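Local coordinates for protein tyrosine phosphatase (Orf virus, PDB 5NCR) that acts as a homodimeric tyrosine phosphatase of the dual-specificity family with triple substrate specificity, and probably removes phosphate from phosphoserine in proteins, at residues B[122-127]-B[148-153]; B[130-135]-B[141-146]. The protein carries 2 engineered substitutions. One frame throughout, in Å; residues are numbered along the deposited sequence.

How the contacts relate
Both contacts join the same two helices, 118-134 and 140-158, which form a helical hairpin in the phosphatase domain. Along the chain the order is 122-127, 130-135, 141-146 and 148-153, so contact 2 lies nearer the turn and contact 1 further from it. Their centres are about 10 Å apart. They also touch, with Val127 CG1 lying 3.7 Å from Tyr146 OH. Contact 1 sits close to the centre of the chain, about 7 Å away, and contact 2 about 16 Å away. Beside both, helix 140-158 packs against the second subunit. The hairpin therefore links the interior of the catalytic domain to the homodimer interface.

Contact 1 of 2, residues B[122-127]-B[148-153]; sequences AAMGYV and LKTYYE
Met124 reaches across to Thr150 and Tyr151 between two helices of the tyrosine phosphatase fold. Helix 118-134 follows strand 108-111 and the phosphate-binding P-loop of this family. Helix 140-158 runs back against it. The axes of segments 122-127 and 148-153 run at 139° to each other and approach to 10.9 Å. This wide gap is bridged by side chains. Met124 CB and CG do not touch the other segment. The chain bends at CB-CG (chi2 65°), which carries the sulfur over to the second helix. Met124 SD lies 4.1 Å from Tyr151 CA. The methyl Met124 CE ends against the backbone, 3.8 Å from Tyr151 N, with Thr150 CB at 4.1 Å and Tyr151 CB slightly further. Leu162 and Leu171 also touch the Met124 side chain, so the thioether is buried among apolar groups. Thr150 divides its two branches. OG1 turns back along its own helix and hydrogen-bonds to Tyr146 O, which satisfies this buried hydroxyl. CG2 stands anti to the backbone N (chi1 of OG1 -55°) and points at the first helix. There it runs past the Val127 side chain in the opposite direction. The two methyls press tightly together, Val127 CG1 lying 3.3 Å from Thr150 CG2.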
loop_
_atom_site.group_PDB
_atom_site.type_symbol
_atom_site.label_atom_id
_atom_site.label_comp_id
_atom_site.label_asym_id
_atom_site.label_seq_id
_atom_site.Cartn_x
_atom_site.Cartn_y
_atom_site.Cartn_z
ATOM N N ALA B 122 13.076 12.571 9.914
ATOM C CA ALA B 122 13.988 12.067 10.950
ATOM C C ALA B 122 13.255 11.032 11.814
ATOM O O ALA B 122 13.788 9.944 12.057
ATOM C CB ALA B 122 14.455 13.222 11.819
ATOM N N ALA B 123 12.009 11.364 12.216
ATOM C CA ALA B 123 11.132 10.513 13.013
ATOM C C ALA B 123 10.861 9.160 12.286
ATOM O O ALA B 123 11.013 8.106 12.883
ATOM C CB ALA B 123 9.825 11.239 13.270
ATOM N N MET B 124 10.495 9.209 11.005
ATOM C CA MET B 124 10.235 8.028 10.176
ATOM C C MET B 124 11.484 7.185 10.057
ATOM O O MET B 124 11.426 5.970 10.279
ATOM C CB MET B 124 9.742 8.445 8.778
ATOM C CG MET B 124 9.113 7.294 8.000
ATOM S SD MET B 124 7.581 6.666 8.783
ATOM C CE MET B 124 7.522 5.017 8.036
ATOM N N GLY B 125 12.616 7.840 9.756
ATOM C CA GLY B 125 13.893 7.148 9.648
ATOM C C GLY B 125 14.250 6.421 10.928
ATOM O O GLY B 125 14.606 5.244 10.897
ATOM N N TYR B 126 14.118 7.105 12.062
ATOM C CA TYR B 126 14.455 6.531 13.363
ATOM C C TYR B 126 13.552 5.343 13.771
ATOM O O TYR B 126 14.050 4.344 14.292
ATOM C CB TYR B 126 14.488 7.618 14.431
ATOM C CG TYR B 126 14.765 7.057 15.808
ATOM C CD1 TYR B 126 15.933 6.359 16.074
ATOM C CD2 TYR B 126 13.813 7.130 16.814
ATOM C CE1 TYR B 126 16.159 5.773 17.319
ATOM C CE2 TYR B 126 14.051 6.595 18.081
ATOM C CZ TYR B 126 15.219 5.907 18.327
ATOM O OH TYR B 126 15.419 5.345 19.564
ATOM N N VAL B 127 12.251 5.452 13.515
ATOM C CA VAL B 127 11.286 4.388 13.786
ATOM C C VAL B 127 11.607 3.154 12.907
ATOM O O VAL B 127 11.579 2.031 13.405
ATOM C CB VAL B 127 9.830 4.892 13.649
ATOM C CG1 VAL B 127 8.850 3.722 13.712
ATOM C CG2 VAL B 127 9.505 5.917 14.758
ATOM N N LEU B 148 4.545 1.407 5.537
ATOM C CA LEU B 148 3.172 1.768 5.254
ATOM C C LEU B 148 2.332 1.934 6.541
ATOM O O LEU B 148 1.749 3.000 6.748
ATOM C CB LEU B 148 2.547 0.721 4.320
ATOM C CG LEU B 148 1.102 0.917 3.952
ATOM C CD1 LEU B 148 0.867 2.272 3.245
ATOM C CD2 LEU B 148 0.624 -0.222 3.132
ATOM N N LYS B 149 2.301 0.900 7.389
ATOM C CA LYS B 149 1.540 0.854 8.636
ATOM C C LYS B 149 2.029 1.966 9.589
ATOM O O LYS B 149 1.202 2.683 10.127
ATOM C CB LYS B 149 1.677 -0.543 9.261
ATOM C CG LYS B 149 0.960 -0.785 10.584
ATOM C CD LYS B 149 1.024 -2.287 10.952
ATOM C CE LYS B 149 1.152 -2.580 12.433
ATOM N NZ LYS B 149 -0.162 -2.552 13.120
ATOM N N THR B 150 3.349 2.135 9.732
ATOM C CA THR B 150 3.973 3.107 10.623
ATOM C C THR B 150 3.705 4.538 10.162
ATOM O O THR B 150 3.436 5.395 10.988
ATOM C CB THR B 150 5.472 2.802 10.759
ATOM O OG1 THR B 150 5.591 1.443 11.179
ATOM C CG2 THR B 150 6.174 3.714 11.739
ATOM N N TYR B 151 3.785 4.779 8.849
ATOM C CA TYR B 151 3.526 6.082 8.255
ATOM C C TYR B 151 2.084 6.536 8.605
ATOM O O TYR B 151 1.891 7.674 9.039
ATOM C CB TYR B 151 3.703 6.023 6.725
ATOM C CG TYR B 151 3.360 7.353 6.108
ATOM C CD1 TYR B 151 4.248 8.418 6.173
ATOM C CD2 TYR B 151 2.095 7.588 5.575
ATOM C CE1 TYR B 151 3.904 9.676 5.689
ATOM C CE2 TYR B 151 1.743 8.840 5.079
ATOM C CZ TYR B 151 2.647 9.882 5.152
ATOM O OH TYR B 151 2.323 11.113 4.649
ATOM N N TYR B 152 1.096 5.657 8.374
ATOM C CA TYR B 152 -0.318 5.966 8.640
ATOM C C TYR B 152 -0.622 6.018 10.131
ATOM O O TYR B 152 -1.452 6.811 10.546
ATOM C CB TYR B 152 -1.257 5.045 7.870
ATOM C CG TYR B 152 -1.410 5.535 6.445
ATOM C CD1 TYR B 152 -2.040 6.747 6.168
ATOM C CD2 TYR B 152 -0.863 4.829 5.381
ATOM C CE1 TYR B 152 -2.125 7.241 4.869
ATOM C CE2 TYR B 152 -0.954 5.307 4.075
ATOM C CZ TYR B 152 -1.598 6.516 3.822
ATOM O OH TYR B 152 -1.672 7.054 2.561
ATOM N N GLU B 153 0.130 5.251 10.940
ATOM C CA GLU B 153 -0.034 5.256 12.395
ATOM C C GLU B 153 0.371 6.627 12.966
ATOM O O GLU B 153 -0.401 7.223 13.731
ATOM C CB GLU B 153 0.794 4.117 13.000
ATOM C CG GLU B 153 0.582 3.836 14.481
ATOM C CD GLU B 153 1.065 2.450 14.890
ATOM O OE1 GLU B 153 1.756 2.352 15.932
ATOM O OE2 GLU B 153 0.772 1.466 14.165
#

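Contact 2 of 2, residues B[130-135]-B[141-146]; sequences KRLAEN and PARFVY
Two backbone carbonyls grip the guanidinium of Arg143, whose aliphatic chain also packs on Leu132. NH1 hydrogen-bonds to Met138 O in the turn between the helices. NH2 hydrogen-bonds to Val176 O of helix 165-177. With its end held this way, Arg143 offers its methylenes to helix 118-134. Leu132 CD2 lies 3.5 Å from Arg143 CD and 3.8 Å from Arg143 CG, and the two side chains cross at about a right angle. Leu132 also touches Phe175.

The second pair is Arg131 and Tyr146. Arg131 CG sits over the centre of the Tyr146 ring, 3.5 Å from its centroid and 12° off the normal. This is a CH-pi contact. Arg131 CB lies beside it, 3.6 Å from Tyr146 CE2. The arginine chain is bent at chi2 (57°), and its outer part runs on over the same face toward the CE1 edge. Arg131 NH1 is 3.4 Å from Tyr146 CE1, but the guanidinium and ring planes are 37° apart, so the group is tilted and not stacked flat. Glu134 OE2 lies over the opposite face of the guanidinium, toward its rim. Met138 touches Arg131, Leu132 and Tyr146, and closes the hairpin at its turn.

Arg143 thus meets Leu132 through its methylenes, while Arg131 lays both methylenes and guanidinium over the ring. The Arg131 charge may add a weak electrostatic attraction to the ring.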
loop_
_atom_site.group_PDB
_atom_site.type_symbol
_atom_site.label_atom_id
_atom_site.label_comp_id
_atom_site.label_asym_id
_atom_site.label_seq_id
_atom_site.Cartn_x
_atom_site.Cartn_y
_atom_site.Cartn_z
ATOM N N LYS B 130 14.915 1.655 14.256
ATOM C CA LYS B 130 14.674 0.965 15.513
ATOM C C LYS B 130 14.053 -0.414 15.278
ATOM O O LYS B 130 14.499 -1.387 15.872
ATOM C CB LYS B 130 13.827 1.847 16.444
ATOM C CG LYS B 130 13.544 1.208 17.784
ATOM C CD LYS B 130 13.067 2.191 18.818
ATOM C CE LYS B 130 12.541 1.432 20.037
ATOM N NZ LYS B 130 11.273 0.684 19.768
ATOM N N ARG B 131 13.079 -0.496 14.371
ATOM C CA ARG B 131 12.427 -1.757 14.004
ATOM C C ARG B 131 13.422 -2.739 13.389
ATOM O O ARG B 131 13.435 -3.912 13.788
ATOM C CB ARG B 131 11.254 -1.504 13.048
ATOM C CG ARG B 131 10.436 -2.761 12.703
ATOM C CD ARG B 131 9.879 -3.434 13.949
ATOM N NE ARG B 131 9.046 -4.574 13.624
ATOM C CZ ARG B 131 7.851 -4.782 14.153
ATOM N NH1 ARG B 131 7.351 -3.925 15.037
ATOM N NH2 ARG B 131 7.146 -5.855 13.813
ATOM N N LEU B 132 14.275 -2.262 12.466
ATOM C CA LEU B 132 15.311 -3.069 11.807
ATOM C C LEU B 132 16.414 -3.499 12.763
ATOM O O LEU B 132 17.007 -4.557 12.567
ATOM C CB LEU B 132 15.878 -2.380 10.542
ATOM C CG LEU B 132 14.834 -2.184 9.424
ATOM C CD1 LEU B 132 15.283 -1.195 8.395
ATOM C CD2 LEU B 132 14.433 -3.504 8.816
ATOM N N ALA B 133 16.667 -2.722 13.826
ATOM C CA ALA B 133 17.652 -3.110 14.832
ATOM C C ALA B 133 17.063 -4.314 15.634
ATOM O O ALA B 133 17.778 -5.281 15.893
ATOM C CB ALA B 133 17.975 -1.917 15.732
ATOM N N GLU B 134 15.745 -4.278 15.927
ATOM C CA GLU B 134 14.959 -5.292 16.638
ATOM C C GLU B 134 14.771 -6.571 15.772
ATOM O O GLU B 134 14.788 -7.682 16.309
ATOM C CB GLU B 134 13.602 -4.698 17.023
ATOM C CG GLU B 134 12.652 -5.646 17.739
ATOM C CD GLU B 134 11.214 -5.164 17.809
ATOM O OE1 GLU B 134 10.994 -3.958 18.077
ATOM O OE2 GLU B 134 10.305 -6.000 17.605
ATOM N N ASN B 135 14.542 -6.402 14.454
ATOM C CA ASN B 135 14.448 -7.534 13.526
ATOM C C ASN B 135 15.321 -7.243 12.315
ATOM O O ASN B 135 14.823 -6.760 11.298
ATOM C CB ASN B 135 13.028 -7.920 13.113
ATOM C CG ASN B 135 12.993 -9.079 12.104
ATOM O OD1 ASN B 135 13.995 -9.768 11.834
ATOM N ND2 ASN B 135 11.853 -9.302 11.516
ATOM N N PRO B 141 9.362 -7.045 1.388
ATOM C CA PRO B 141 7.898 -6.831 1.539
ATOM C C PRO B 141 7.505 -6.490 2.990
ATOM O O PRO B 141 6.603 -5.676 3.192
ATOM C CB PRO B 141 7.282 -8.168 1.122
ATOM C CG PRO B 141 8.336 -8.926 0.479
ATOM C CD PRO B 141 9.650 -8.425 0.908
ATOM N N ALA B 142 8.147 -7.140 3.997
ATOM C CA ALA B 142 7.873 -6.867 5.419
ATOM C C ALA B 142 8.231 -5.409 5.767
ATOM O O ALA B 142 7.416 -4.729 6.386
ATOM C CB ALA B 142 8.612 -7.843 6.313
ATOM N N ARG B 143 9.382 -4.915 5.269
ATOM C CA ARG B 143 9.848 -3.548 5.432
ATOM C C ARG B 143 8.853 -2.598 4.770
ATOM O O ARG B 143 8.544 -1.569 5.355
ATOM C CB ARG B 143 11.286 -3.326 4.879
ATOM C CG ARG B 143 12.341 -4.092 5.669
ATOM C CD ARG B 143 13.782 -3.724 5.393
ATOM N NE ARG B 143 14.157 -3.775 3.979
ATOM C CZ ARG B 143 14.691 -4.827 3.365
ATOM N NH1 ARG B 143 14.845 -5.969 4.010
ATOM N NH2 ARG B 143 15.025 -4.756 2.083
ATOM N N PHE B 144 8.352 -2.973 3.566
ATOM C CA PHE B 144 7.385 -2.214 2.764
ATOM C C PHE B 144 6.098 -1.981 3.543
ATOM O O PHE B 144 5.632 -0.852 3.645
ATOM C CB PHE B 144 7.124 -2.944 1.406
ATOM C CG PHE B 144 6.080 -2.319 0.494
ATOM C CD1 PHE B 144 4.736 -2.288 0.861
ATOM C CD2 PHE B 144 6.437 -1.791 -0.745
ATOM C CE1 PHE B 144 3.774 -1.715 0.019
ATOM C CE2 PHE B 144 5.469 -1.242 -1.596
ATOM C CZ PHE B 144 4.150 -1.204 -1.206
ATOM N N VAL B 145 5.532 -3.051 4.086
ATOM C CA VAL B 145 4.287 -3.034 4.851
ATOM C C VAL B 145 4.497 -2.309 6.212
ATOM O O VAL B 145 3.614 -1.583 6.657
ATOM C CB VAL B 145 3.728 -4.471 5.020
ATOM C CG1 VAL B 145 2.577 -4.496 6.024
ATOM C CG2 VAL B 145 3.275 -5.044 3.674
ATOM N N TYR B 146 5.647 -2.523 6.859
ATOM C CA TYR B 146 5.920 -1.868 8.128
ATOM C C TYR B 146 6.003 -0.357 7.914
ATOM O O TYR B 146 5.486 0.380 8.734
ATOM C CB TYR B 146 7.179 -2.421 8.827
ATOM C CG TYR B 146 7.419 -1.780 10.183
ATOM C CD1 TYR B 146 6.744 -2.228 11.320
ATOM C CD2 TYR B 146 8.242 -0.662 10.312
ATOM C CE1 TYR B 146 6.908 -1.591 12.559
ATOM C CE2 TYR B 146 8.400 -0.013 11.538
ATOM C CZ TYR B 146 7.729 -0.479 12.658
ATOM O OH TYR B 146 7.913 0.173 13.856
#